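Glycosyl transferase (Staphylococcus aureus, PDB 5TZJ) is a glycosyltransferase with a family 2 domain of Rossmann-like alpha/beta build, here holding uridine-diphosphate-N-acetylglucosamine, and also contains a mainly helical linker region. Local coordinates at residues Pro74-Leu79 with Ile167-Glu172; Asn124-Pro129 with Tyr201-Arg206; Asn11-Ile16 with Thr43-Gln48; Glu223-Ile228 with Gly279-Ala284. All blocks are in the same frame, centred on the assembly; numbering follows the deposited sequence.

Contact 1: Pro74-Leu79 with Ile167-Glu172; sequences PRNVAL and IYFPEE. With UD1 (uridine-diphosphate-N-acetylglucosamine), chain C.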
# COMPACT_ATOMS: atom_id res chain seq x y z
N PRO A 74 0.47 14.07 8.63
CA PRO A 74 1.23 13.85 9.87
C PRO A 74 2.44 12.97 9.67
O PRO A 74 3.45 13.18 10.37
CB PRO A 74 0.21 13.21 10.83
CG PRO A 74 -1.05 13.05 10.11
CD PRO A 74 -0.97 13.78 8.79
N ARG A 75 2.42 11.99 8.74
CA ARG A 75 3.63 11.19 8.59
C ARG A 75 4.72 12.00 7.89
O ARG A 75 5.91 11.89 8.25
CB ARG A 75 3.39 9.85 7.85
CG ARG A 75 2.42 8.84 8.51
CD ARG A 75 2.17 7.63 7.54
NE ARG A 75 1.34 6.57 8.11
CZ ARG A 75 0.40 5.93 7.42
NH1 ARG A 75 0.19 6.30 6.16
NH2 ARG A 75 -0.32 4.96 7.97
N ASN A 76 4.33 12.84 6.93
CA ASN A 76 5.28 13.75 6.26
C ASN A 76 5.93 14.72 7.25
O ASN A 76 7.14 14.95 7.20
CB ASN A 76 4.56 14.55 5.18
CG ASN A 76 4.18 13.68 3.98
OD1 ASN A 76 4.74 12.59 3.81
ND2 ASN A 76 3.28 14.17 3.13
N VAL A 77 5.13 15.32 8.14
CA VAL A 77 5.70 16.21 9.16
C VAL A 77 6.68 15.45 10.02
O VAL A 77 7.79 15.93 10.31
CB VAL A 77 4.56 16.82 10.01
CG1 VAL A 77 5.13 17.67 11.17
CG2 VAL A 77 3.57 17.56 9.11
N ALA A 78 6.31 14.21 10.41
CA ALA A 78 7.19 13.40 11.23
C ALA A 78 8.45 13.01 10.48
O ALA A 78 9.54 12.97 11.06
CB ALA A 78 6.47 12.12 11.69
N LEU A 79 8.31 12.66 9.19
CA LEU A 79 9.48 12.22 8.43
C LEU A 79 10.53 13.33 8.36
O LEU A 79 11.74 13.07 8.53
CB LEU A 79 9.04 11.76 7.03
CG LEU A 79 10.11 11.15 6.11
CD1 LEU A 79 10.89 10.04 6.82
CD2 LEU A 79 9.44 10.64 4.79
N ILE A 167 10.63 11.33 -1.40
CA ILE A 167 9.52 10.38 -1.33
C ILE A 167 8.68 10.77 -0.12
O ILE A 167 9.14 10.70 1.02
CB ILE A 167 10.00 8.93 -1.24
CG1 ILE A 167 10.81 8.60 -2.49
CG2 ILE A 167 8.81 7.95 -1.13
CD1 ILE A 167 11.42 7.13 -2.47
N TYR A 168 7.45 11.21 -0.38
CA TYR A 168 6.52 11.63 0.67
C TYR A 168 5.18 10.98 0.40
O TYR A 168 4.95 10.40 -0.66
CB TYR A 168 6.40 13.16 0.74
CG TYR A 168 7.63 13.70 1.41
CD1 TYR A 168 7.78 13.60 2.80
CD2 TYR A 168 8.70 14.20 0.67
CE1 TYR A 168 8.94 14.05 3.45
CE2 TYR A 168 9.88 14.64 1.31
CZ TYR A 168 9.99 14.56 2.69
OH TYR A 168 11.14 14.98 3.34
N PHE A 169 4.30 11.06 1.38
CA PHE A 169 2.91 10.65 1.25
C PHE A 169 2.09 11.75 0.59
O PHE A 169 2.25 12.93 0.93
CB PHE A 169 2.31 10.34 2.64
CG PHE A 169 2.95 9.15 3.32
CD1 PHE A 169 2.56 7.85 2.98
CD2 PHE A 169 3.96 9.32 4.24
CE1 PHE A 169 3.12 6.76 3.58
CE2 PHE A 169 4.55 8.20 4.83
CZ PHE A 169 4.12 6.91 4.49
N PRO A 170 1.18 11.41 -0.32
CA PRO A 170 0.16 12.39 -0.72
C PRO A 170 -0.63 12.84 0.50
O PRO A 170 -0.94 12.03 1.38
CB PRO A 170 -0.73 11.61 -1.70
CG PRO A 170 0.20 10.53 -2.23
CD PRO A 170 1.07 10.15 -1.07
N GLU A 171 -0.97 14.11 0.56
CA GLU A 171 -1.69 14.66 1.69
C GLU A 171 -3.16 14.93 1.33
O GLU A 171 -3.51 15.02 0.16
CB GLU A 171 -0.98 15.94 2.16
CG GLU A 171 0.50 15.67 2.47
CD GLU A 171 1.19 16.87 3.09
OE1 GLU A 171 0.63 17.96 2.98
OE2 GLU A 171 2.27 16.72 3.70
N GLU A 172 -4.01 15.09 2.37
CA GLU A 172 -5.47 15.28 2.22
C GLU A 172 -6.15 14.12 1.46
O GLU A 172 -6.99 14.34 0.59
CB GLU A 172 -5.79 16.61 1.56
CG GLU A 172 -5.97 17.74 2.55
CD GLU A 172 -6.21 19.09 1.91
OE1 GLU A 172 -5.98 20.13 2.57
OE2 GLU A 172 -6.64 19.10 0.73
C1' UD1 C . -4.58 1.00 6.79
C2' UD1 C . -3.06 1.00 6.67
C3' UD1 C . -2.60 2.37 7.06
C4' UD1 C . -3.00 3.28 5.96
C5' UD1 C . -4.53 3.42 6.00
C6' UD1 C . -5.01 4.30 4.89
C7' UD1 C . -2.25 -1.36 6.96
C8' UD1 C . -2.66 -1.63 5.52
N2' UD1 C . -2.47 -0.05 7.54
O1' UD1 C . -4.87 1.18 8.13
O3' UD1 C . -1.18 2.41 7.36
O4' UD1 C . -2.37 4.53 6.11
O5' UD1 C . -5.17 2.08 5.89
O6' UD1 C . -4.35 3.96 3.69
O7' UD1 C . -1.77 -2.20 7.62
N1 UD1 C . -4.78 9.12 11.08
C2 UD1 C . -4.32 10.53 11.03
N3 UD1 C . -5.24 11.61 10.55
C4 UD1 C . -6.59 11.25 10.12
C5 UD1 C . -7.04 9.82 10.15
C6 UD1 C . -6.12 8.76 10.63
O2 UD1 C . -3.23 10.80 11.37
O4 UD1 C . -7.32 12.11 9.74
C1B UD1 C . -3.85 8.10 11.49
C2B UD1 C . -4.45 7.01 12.54
O2' UD1 C . -4.40 7.57 13.91
C3B UD1 C . -3.69 5.93 12.35
C4B UD1 C . -3.25 5.97 10.87
O4B UD1 C . -3.51 7.42 10.40
O3B UD1 C . -2.42 6.00 13.15
C5B UD1 C . -3.98 5.11 10.01
O5B UD1 C . -5.34 5.42 10.05
PA UD1 C . -6.38 4.17 10.35
O1A UD1 C . -7.75 4.70 10.67
O2A UD1 C . -5.83 3.30 11.46
O3A UD1 C . -6.35 3.31 8.91
PB UD1 C . -6.33 1.67 8.71
O1B UD1 C . -6.61 0.89 9.97
O2B UD1 C . -7.50 1.51 7.74

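Contact 2: Asn124-Pro129 with Tyr201-Arg206; sequences NGRGVP and YYATKR. With UD1 (uridine-diphosphate-N-acetylglucosamine), chain C.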
# COMPACT_ATOMS: atom_id res chain seq x y z
N ASN A 124 -7.49 -9.77 16.42
CA ASN A 124 -8.94 -9.97 16.39
C ASN A 124 -9.58 -9.68 15.03
O ASN A 124 -10.35 -8.73 14.87
CB ASN A 124 -9.61 -9.17 17.52
CG ASN A 124 -9.51 -7.66 17.33
OD1 ASN A 124 -8.41 -7.10 17.32
ND2 ASN A 124 -10.66 -7.00 17.23
N GLY A 125 -9.29 -10.52 14.04
CA GLY A 125 -10.03 -10.54 12.80
C GLY A 125 -9.39 -9.78 11.66
O GLY A 125 -9.72 -10.05 10.50
N ARG A 126 -8.50 -8.83 11.95
CA ARG A 126 -7.86 -8.06 10.89
C ARG A 126 -7.13 -8.98 9.91
O ARG A 126 -6.38 -9.88 10.30
CB ARG A 126 -6.89 -7.06 11.49
CG ARG A 126 -6.06 -6.34 10.45
CD ARG A 126 -6.64 -4.99 10.14
NE ARG A 126 -5.86 -4.26 9.15
CZ ARG A 126 -5.69 -2.94 9.17
NH1 ARG A 126 -6.24 -2.20 10.12
NH2 ARG A 126 -4.96 -2.36 8.22
N GLY A 127 -7.37 -8.76 8.62
CA GLY A 127 -6.64 -9.48 7.59
C GLY A 127 -5.33 -8.79 7.28
O GLY A 127 -5.26 -7.57 7.23
N VAL A 128 -4.29 -9.58 7.07
CA VAL A 128 -2.97 -9.03 6.79
C VAL A 128 -2.32 -9.82 5.66
O VAL A 128 -2.48 -11.04 5.59
CB VAL A 128 -2.11 -9.02 8.06
CG1 VAL A 128 -0.69 -8.88 7.72
CG2 VAL A 128 -2.51 -7.88 9.02
N PRO A 129 -1.58 -9.17 4.75
CA PRO A 129 -0.87 -9.91 3.70
C PRO A 129 0.08 -10.94 4.29
O PRO A 129 0.77 -10.68 5.28
CB PRO A 129 -0.11 -8.82 2.94
CG PRO A 129 0.01 -7.73 3.89
CD PRO A 129 -1.28 -7.73 4.64
N TYR A 201 4.94 -7.00 13.25
CA TYR A 201 3.97 -5.92 13.18
C TYR A 201 2.57 -6.50 13.45
O TYR A 201 2.02 -7.24 12.62
CB TYR A 201 4.06 -5.21 11.83
CG TYR A 201 3.26 -3.92 11.82
CD1 TYR A 201 1.89 -3.95 11.65
CD2 TYR A 201 3.87 -2.69 12.06
CE1 TYR A 201 1.15 -2.79 11.72
CE2 TYR A 201 3.14 -1.53 12.09
CZ TYR A 201 1.77 -1.59 11.93
OH TYR A 201 1.02 -0.43 11.98
N TYR A 202 1.98 -6.13 14.58
CA TYR A 202 0.61 -6.53 14.91
C TYR A 202 -0.38 -5.46 14.46
O TYR A 202 -0.34 -4.31 14.94
CB TYR A 202 0.46 -6.80 16.40
CG TYR A 202 1.38 -7.88 16.88
CD1 TYR A 202 2.64 -7.58 17.36
CD2 TYR A 202 0.99 -9.21 16.84
CE1 TYR A 202 3.50 -8.56 17.80
CE2 TYR A 202 1.85 -10.21 17.30
CZ TYR A 202 3.10 -9.88 17.77
OH TYR A 202 3.96 -10.85 18.21
N ALA A 203 -1.27 -5.83 13.56
CA ALA A 203 -2.28 -4.94 13.02
C ALA A 203 -3.64 -5.34 13.60
O ALA A 203 -4.06 -6.49 13.47
CB ALA A 203 -2.27 -4.98 11.49
N THR A 204 -4.28 -4.40 14.30
CA THR A 204 -5.54 -4.65 14.98
C THR A 204 -6.73 -4.27 14.11
O THR A 204 -6.60 -3.63 13.07
CB THR A 204 -5.59 -3.85 16.29
OG1 THR A 204 -5.30 -2.47 16.00
CG2 THR A 204 -4.58 -4.40 17.29
N LYS A 205 -7.92 -4.67 14.57
CA LYS A 205 -9.18 -4.11 14.08
C LYS A 205 -9.99 -3.65 15.29
O LYS A 205 -10.76 -4.43 15.87
CB LYS A 205 -9.95 -5.10 13.23
CG LYS A 205 -10.54 -4.42 11.99
CD LYS A 205 -9.48 -3.52 11.30
CE LYS A 205 -10.05 -2.71 10.15
NZ LYS A 205 -10.84 -3.53 9.20
N ARG A 206 -9.80 -2.39 15.67
CA ARG A 206 -10.67 -1.71 16.61
C ARG A 206 -11.86 -1.14 15.82
O ARG A 206 -12.02 -1.43 14.63
CB ARG A 206 -9.89 -0.66 17.40
CG ARG A 206 -8.92 0.22 16.58
CD ARG A 206 -9.59 1.49 16.07
NE ARG A 206 -8.78 2.22 15.10
CZ ARG A 206 -9.29 2.92 14.09
NH1 ARG A 206 -10.60 2.97 13.93
NH2 ARG A 206 -8.49 3.56 13.24
C1' UD1 C . -4.58 1.00 6.79
C2' UD1 C . -3.06 1.00 6.67
C3' UD1 C . -2.60 2.37 7.06
C4' UD1 C . -3.00 3.28 5.96
C5' UD1 C . -4.53 3.42 6.00
C6' UD1 C . -5.01 4.30 4.89
C7' UD1 C . -2.25 -1.36 6.96
C8' UD1 C . -2.66 -1.63 5.52
N2' UD1 C . -2.47 -0.05 7.54
O1' UD1 C . -4.87 1.18 8.13
O3' UD1 C . -1.18 2.41 7.36
O4' UD1 C . -2.37 4.53 6.11
O5' UD1 C . -5.17 2.08 5.89
O6' UD1 C . -4.35 3.96 3.69
O7' UD1 C . -1.77 -2.20 7.62
N1 UD1 C . -4.78 9.12 11.08
C2 UD1 C . -4.32 10.53 11.03
N3 UD1 C . -5.24 11.61 10.55
C4 UD1 C . -6.59 11.25 10.12
C5 UD1 C . -7.04 9.82 10.15
C6 UD1 C . -6.12 8.76 10.63
O2 UD1 C . -3.23 10.80 11.37
O4 UD1 C . -7.32 12.11 9.74
C1B UD1 C . -3.85 8.10 11.49
C2B UD1 C . -4.45 7.01 12.54
O2' UD1 C . -4.40 7.57 13.91
C3B UD1 C . -3.69 5.93 12.35
C4B UD1 C . -3.25 5.97 10.87
O4B UD1 C . -3.51 7.42 10.40
O3B UD1 C . -2.42 6.00 13.15
C5B UD1 C . -3.98 5.11 10.01
O5B UD1 C . -5.34 5.42 10.05
PA UD1 C . -6.38 4.17 10.35
O1A UD1 C . -7.75 4.70 10.67
O2A UD1 C . -5.83 3.30 11.46
O3A UD1 C . -6.35 3.31 8.91
PB UD1 C . -6.33 1.67 8.71
O1B UD1 C . -6.61 0.89 9.97
O2B UD1 C . -7.50 1.51 7.74

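Contact 3: Asn11-Ile16 with Thr43-Gln48; sequences NSEKYI and TDQTLQ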
# COMPACT_ATOMS: atom_id res chain seq x y z
N ASN A 11 -7.48 11.15 17.47
CA ASN A 11 -8.49 10.67 18.43
C ASN A 11 -8.22 9.20 18.79
O ASN A 11 -9.11 8.35 18.80
CB ASN A 11 -9.89 10.88 17.87
CG ASN A 11 -10.27 12.37 17.84
OD1 ASN A 11 -9.73 13.17 18.62
ND2 ASN A 11 -11.20 12.74 16.95
N SER A 12 -6.97 8.94 19.14
CA SER A 12 -6.44 7.61 19.39
C SER A 12 -6.38 7.28 20.87
O SER A 12 -5.57 6.44 21.27
CB SER A 12 -5.04 7.49 18.78
OG SER A 12 -5.02 7.78 17.40
N GLU A 13 -7.18 7.95 21.70
CA GLU A 13 -6.96 7.83 23.14
C GLU A 13 -7.29 6.44 23.67
O GLU A 13 -6.67 6.00 24.65
CB GLU A 13 -7.75 8.90 23.90
CG GLU A 13 -9.09 8.45 24.41
CD GLU A 13 -9.92 9.62 24.93
OE1 GLU A 13 -9.34 10.61 25.41
OE2 GLU A 13 -11.17 9.54 24.81
N LYS A 14 -8.23 5.72 23.05
CA LYS A 14 -8.64 4.42 23.58
C LYS A 14 -7.62 3.31 23.31
O LYS A 14 -7.69 2.26 23.96
CB LYS A 14 -9.98 3.98 23.00
CG LYS A 14 -11.04 5.06 22.94
CD LYS A 14 -11.51 5.51 24.31
CE LYS A 14 -12.59 6.59 24.14
NZ LYS A 14 -13.16 7.04 25.44
N TYR A 15 -6.68 3.50 22.39
CA TYR A 15 -5.73 2.43 22.10
C TYR A 15 -4.27 2.84 22.10
O TYR A 15 -3.41 1.96 22.08
CB TYR A 15 -6.06 1.77 20.74
CG TYR A 15 -6.53 2.74 19.67
CD1 TYR A 15 -5.62 3.48 18.92
CD2 TYR A 15 -7.89 2.93 19.41
CE1 TYR A 15 -6.05 4.38 17.92
CE2 TYR A 15 -8.34 3.82 18.42
CZ TYR A 15 -7.41 4.56 17.67
OH TYR A 15 -7.86 5.45 16.67
N ILE A 16 -3.95 4.14 22.11
CA ILE A 16 -2.57 4.55 21.86
C ILE A 16 -1.62 3.98 22.90
O ILE A 16 -0.43 3.79 22.61
CB ILE A 16 -2.46 6.08 21.78
CG1 ILE A 16 -1.05 6.51 21.35
CG2 ILE A 16 -2.85 6.69 23.08
CD1 ILE A 16 -0.74 6.16 19.90
N THR A 43 -9.23 15.78 19.31
CA THR A 43 -9.99 16.47 20.35
C THR A 43 -10.07 15.68 21.65
O THR A 43 -10.66 16.19 22.61
CB THR A 43 -11.40 16.77 19.85
OG1 THR A 43 -12.02 15.54 19.44
CG2 THR A 43 -11.36 17.75 18.66
N ASP A 44 -9.52 14.48 21.71
CA ASP A 44 -9.60 13.70 22.93
C ASP A 44 -8.29 13.86 23.70
O ASP A 44 -7.50 14.77 23.43
CB ASP A 44 -9.94 12.24 22.58
CG ASP A 44 -8.85 11.55 21.76
OD1 ASP A 44 -7.82 12.18 21.43
OD2 ASP A 44 -9.05 10.37 21.44
N GLN A 45 -8.04 12.97 24.66
CA GLN A 45 -6.86 13.04 25.51
C GLN A 45 -5.66 12.30 24.93
O GLN A 45 -4.76 11.92 25.69
CB GLN A 45 -7.18 12.51 26.91
CG GLN A 45 -8.13 13.40 27.72
CD GLN A 45 -7.53 14.76 28.07
OE1 GLN A 45 -7.63 15.71 27.29
NE2 GLN A 45 -6.88 14.84 29.24
N THR A 46 -5.64 12.10 23.60
CA THR A 46 -4.53 11.39 22.97
C THR A 46 -3.19 11.97 23.43
O THR A 46 -2.30 11.22 23.86
CB THR A 46 -4.64 11.41 21.43
OG1 THR A 46 -5.75 10.60 20.98
CG2 THR A 46 -3.37 10.86 20.75
N LEU A 47 -3.06 13.31 23.42
CA LEU A 47 -1.75 13.91 23.66
C LEU A 47 -1.33 13.82 25.12
O LEU A 47 -0.14 13.68 25.42
CB LEU A 47 -1.73 15.38 23.21
CG LEU A 47 -1.50 15.64 21.70
CD1 LEU A 47 -1.17 17.13 21.51
CD2 LEU A 47 -0.43 14.78 21.12
N GLN A 48 -2.30 13.90 26.04
CA GLN A 48 -1.96 13.75 27.44
C GLN A 48 -1.52 12.32 27.74
O GLN A 48 -0.63 12.12 28.58
CB GLN A 48 -3.14 14.16 28.33
CG GLN A 48 -3.48 15.66 28.21
CD GLN A 48 -4.54 15.97 27.13
OE1 GLN A 48 -4.54 15.40 26.03
NE2 GLN A 48 -5.44 16.91 27.45

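Contact 4: Glu223-Ile228 with Gly279-Ala284; sequences EVMRLI and GDFIQA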
# COMPACT_ATOMS: atom_id res chain seq x y z
N GLU A 223 -6.49 8.82 -9.42
CA GLU A 223 -5.32 9.67 -9.64
C GLU A 223 -4.08 9.08 -8.97
O GLU A 223 -2.98 9.17 -9.50
CB GLU A 223 -5.59 11.10 -9.09
CG GLU A 223 -4.33 11.98 -9.01
CD GLU A 223 -3.81 12.37 -10.39
OE1 GLU A 223 -2.72 12.96 -10.49
OE2 GLU A 223 -4.49 12.07 -11.41
N VAL A 224 -4.23 8.51 -7.77
CA VAL A 224 -3.04 7.86 -7.17
C VAL A 224 -2.61 6.65 -8.03
O VAL A 224 -1.41 6.36 -8.15
CB VAL A 224 -3.34 7.40 -5.74
CG1 VAL A 224 -2.15 6.57 -5.14
CG2 VAL A 224 -3.81 8.60 -4.82
N MET A 225 -3.58 5.96 -8.63
CA MET A 225 -3.19 4.81 -9.48
C MET A 225 -2.42 5.28 -10.72
O MET A 225 -1.38 4.70 -11.07
CB MET A 225 -4.44 3.99 -9.87
CG MET A 225 -5.21 3.37 -8.67
SD MET A 225 -4.20 2.39 -7.56
CE MET A 225 -4.11 3.47 -6.10
N ARG A 226 -2.92 6.33 -11.38
CA ARG A 226 -2.20 6.95 -12.50
C ARG A 226 -0.79 7.38 -12.11
O ARG A 226 0.17 7.15 -12.85
CB ARG A 226 -3.01 8.15 -13.02
CG ARG A 226 -2.45 8.76 -14.30
CD ARG A 226 -3.17 10.06 -14.64
NE ARG A 226 -2.82 11.11 -13.67
CZ ARG A 226 -1.63 11.74 -13.63
NH1 ARG A 226 -0.71 11.47 -14.55
NH2 ARG A 226 -1.41 12.70 -12.70
N LEU A 227 -0.64 8.08 -10.97
CA LEU A 227 0.70 8.48 -10.55
C LEU A 227 1.62 7.27 -10.40
O LEU A 227 2.81 7.36 -10.69
CB LEU A 227 0.66 9.27 -9.21
CG LEU A 227 -0.00 10.65 -9.30
CD1 LEU A 227 -0.33 11.26 -7.94
CD2 LEU A 227 0.94 11.60 -10.05
N ILE A 228 1.08 6.15 -9.91
CA ILE A 228 1.89 4.93 -9.79
C ILE A 228 2.33 4.44 -11.15
O ILE A 228 3.49 4.06 -11.34
CB ILE A 228 1.13 3.84 -9.01
CG1 ILE A 228 1.11 4.21 -7.52
CG2 ILE A 228 1.88 2.49 -9.05
CD1 ILE A 228 0.06 3.36 -6.76
N GLY A 279 -10.51 4.98 -16.46
CA GLY A 279 -9.90 5.09 -17.77
C GLY A 279 -8.73 6.08 -17.80
O GLY A 279 -7.77 5.90 -18.54
N ASP A 280 -8.81 7.16 -17.01
CA ASP A 280 -7.68 8.11 -16.97
C ASP A 280 -6.43 7.44 -16.42
O ASP A 280 -5.30 7.79 -16.79
CB ASP A 280 -7.99 9.35 -16.11
CG ASP A 280 -8.90 10.34 -16.81
OD1 ASP A 280 -9.07 10.25 -18.03
OD2 ASP A 280 -9.46 11.24 -16.11
N PHE A 281 -6.61 6.45 -15.53
CA PHE A 281 -5.49 5.68 -15.01
C PHE A 281 -5.00 4.68 -16.08
O PHE A 281 -3.80 4.65 -16.42
CB PHE A 281 -5.94 5.00 -13.72
CG PHE A 281 -5.21 3.69 -13.34
CD1 PHE A 281 -3.83 3.59 -13.37
CD2 PHE A 281 -5.95 2.61 -12.83
CE1 PHE A 281 -3.17 2.41 -12.95
CE2 PHE A 281 -5.34 1.44 -12.39
CZ PHE A 281 -3.94 1.34 -12.43
N ILE A 282 -5.93 3.93 -16.68
CA ILE A 282 -5.50 2.93 -17.69
C ILE A 282 -4.91 3.60 -18.92
O ILE A 282 -4.01 3.05 -19.55
CB ILE A 282 -6.68 2.00 -18.01
CG1 ILE A 282 -7.16 1.37 -16.70
CG2 ILE A 282 -6.27 0.84 -19.02
CD1 ILE A 282 -5.96 0.68 -15.92
N GLN A 283 -5.29 4.86 -19.22
CA GLN A 283 -4.72 5.54 -20.38
C GLN A 283 -3.25 5.90 -20.19
O GLN A 283 -2.53 6.10 -21.17
CB GLN A 283 -5.57 6.77 -20.74
CG GLN A 283 -6.79 6.33 -21.58
CD GLN A 283 -7.82 7.42 -21.86
OE1 GLN A 283 -7.58 8.60 -21.68
NE2 GLN A 283 -9.00 7.00 -22.32
N ALA A 284 -2.78 5.92 -18.96
CA ALA A 284 -1.36 6.06 -18.74
C ALA A 284 -0.59 4.76 -18.93
O ALA A 284 0.64 4.82 -18.90
CB ALA A 284 -1.11 6.55 -17.30

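Contact 1: Pro74-Leu79 with Ile167-Glu172
The amide of Asn-76 pairs with both the N-H and the C=O of Phe-169. Its OD1 receives Phe-169 N at 2.9 Å in the carbonyl plane, on a lone pair, while ND2 gives one hydrogen to Phe-169 O at 2.7 Å. The other hydrogen of ND2 runs almost straight (173°) to Glu-171 OE2, meeting the anti lone pair of a carboxylate nearly coplanar with the amide. Three bonds thus fix the rotation of the amide, and asparagine suits the place because it offers donor and acceptor side by side. The Tyr-168 ring stands almost at right angles to this amide, turning its CD1 edge to OD1, and further along the ring Tyr-168 CE1 packs on Leu-79 CD2 at 3.7 Å. Helix 72-81 packs against the parallel strands of the nucleotide-binding, Rossmann-like half of this GT-A-type fold, and the loop before helix 177-188 lies against it. On the side toward the ligand, Arg-75 lays CD over one face of the Phe-169 ring, 3.9 Å from its centroid. With chi2 and chi3 both near 180° (173° and 176°), the arginine chain runs straight and carries its guanidinium past the ring to the sugar of uridine-diphosphate-N-acetylglucosamine, where Arg-75 NH2 donates to O4' at 2.8 Å and more weakly to O3'. Asp-91 and Glu-177 form salt bridges with the same guanidinium, and Phe-181 stacks on the Phe-169 ring.

Contact 2: Asn124-Pro129 with Tyr201-Arg206
Ala-203, the last residue of strand 201-203, meets Val-128 methyl to methyl, Ala-203 CB to Val-128 CG2 at 3.8 Å; a short side chain here lets the loop 124-129 come close. Arg-126 CB touches the Ala-203 carbonyl oxygen. Next, Thr-204, whose CB is directed away from the loop, offers its carbonyl: Arg-126 NH1 approaches Thr-204 O at 3.3 Å, nearly along the C=O axis, although the oxygen lies 28° out of the guanidinium plane. Lys-205 follows, its aliphatic chain crossing that of Arg-126 at about a right angle with Lys-205 CD 3.4 Å from Arg-126 CD. Its carbonyl accepts from Asn-124 ND2 at 2.9 Å, the donor tilted from the carbonyl plane. Arg-206 takes no part in the contact with the loop; its guanidinium meets the diphosphate edge-on, NH2 making weak bonds to O1A and O2A, and Asp-93 forms a salt bridge with its NE. Arg-126 reaches the neighbouring phosphate, NH1 giving O1B a bond of 3.1 Å, its chain bent at chi2 (99°) to bring the guanidinium there. One arginine thus serves each phosphate of uridine-diphosphate-N-acetylglucosamine. Their positive charges would be expected to offset the negative charge of the diphosphate, while the Thr-204 carbonyl helps to orient Arg-126.

Contact 3: Asn11-Ile16 with Thr43-Gln48
Side-chain oxygens receiving backbone N-H groups make up most of this contact, beginning with Asn-11 OD1, which accepts Thr-43 N at 2.7 Å in the carbonyl plane. Weaker, longer bonds reach the same oxygen from Asp-44 N and Thr-43 OG1, so the amide oxygen gathers the turn around itself. In the reverse direction, Asp-44 OD2 takes Glu-13 N at 3.1 Å, and Thr-46 OG1 a weak bond from Ser-12 N. Glu-13 OE1 in turn accepts Gln-45 N at 2.8 Å, from above the carboxylate plane, so the two loops exchange acceptors. Within 43-48 Asp-44 forms an Asx turn: its OD1 receives both Thr-46 N, at 3.1 Å, and Thr-46 OG1, at 2.6 Å, from the same face of the carboxylate. Setting CG between backbone N and carbonyl carbon (chi1 64°) lets the short aspartate reach these two groups at the first turn of helix 46-51. The two loops follow strands 3-9 and 33-39, parallel neighbours in the Rossmann-like sheet, and meet beyond their C-terminal ends, where such folds commonly bind nucleotides. As to charge, the Glu-13 and Asp-44 side chains run antiparallel alongside each other, with Glu-13 OE1 4.0 Å from Asp-44 OD2. These like charges would be expected to repel, and Lys-14 NZ, in a long salt bridge with Glu-13 OE2, may partly offset them. Ser-12 OG is bonded to Ser-92 OG and Tyr-10 N, and its side chain lies beside the bound uridine-diphosphate-N-acetylglucosamine.

Contact 4: Glu223-Ile228 with Gly279-Ala284
Helix 218-233 comes close to helix 271-282 where Arg-226 faces Phe-281, their CA atoms 4.3 Å apart. At so short a separation the phenyl ring lies against the neighbouring backbone itself, with Phe-281 CD1 3.4 Å from Met-225 C. Met-225 CB sits squarely over the centre of the ring, 3.4 Å from the centroid and only 4° off the normal, a close CH-pi contact. Beyond it the chain bends at chi2 (-53°), and Met-225 SD stands above the same face at 5.3 Å from the centroid, a distant Met-aromatic contact that a flexible thioether can make. The opposite face of the ring carries Ile-282 CD1. Both helices lie in the mainly helical part of the chain assigned to the TarS linker family, and helix 239-256 completes the packing: His-253 meets the Phe-281 ring edge-to-face, and Met-225 also touches Phe-249. Arg-226 contributes its aliphatic part, with CG 4.0 Å from Ala-284 CB; the small alanine lets the arginine chain approach closely. Bent at chi3, that chain returns its guanidinium to its own helix, where NE and NH2 grip the two carboxylate oxygens of Glu-223 side-on, Arg-226 NH2 to Glu-223 OE1 at 2.6 Å. Asp-280, on the other helix, pairs instead with Lys-307.

Contact 1 is the most buried of the four, contact 2 lies at the surface, and contacts 3 and 4 are partly buried. Contacts 1 and 2 grip different parts of one ligand, the sugar and the diphosphate, though their nearest atoms are about 7 Å apart. Contact 3 belongs to the same Rossmann-like half as helix 72-81 of contact 1, and touches contact 2 where Tyr-15 packs on Arg-206. Polar grips on backbone groups dominate contact 3 and share contact 1 with aromatic packing; contact 2 relies on backbone carbonyls and phosphate-reaching arginines. Contact 4, its centre about 37 Å from that of contact 3, instead joins two linker helices by apolar and aromatic packing.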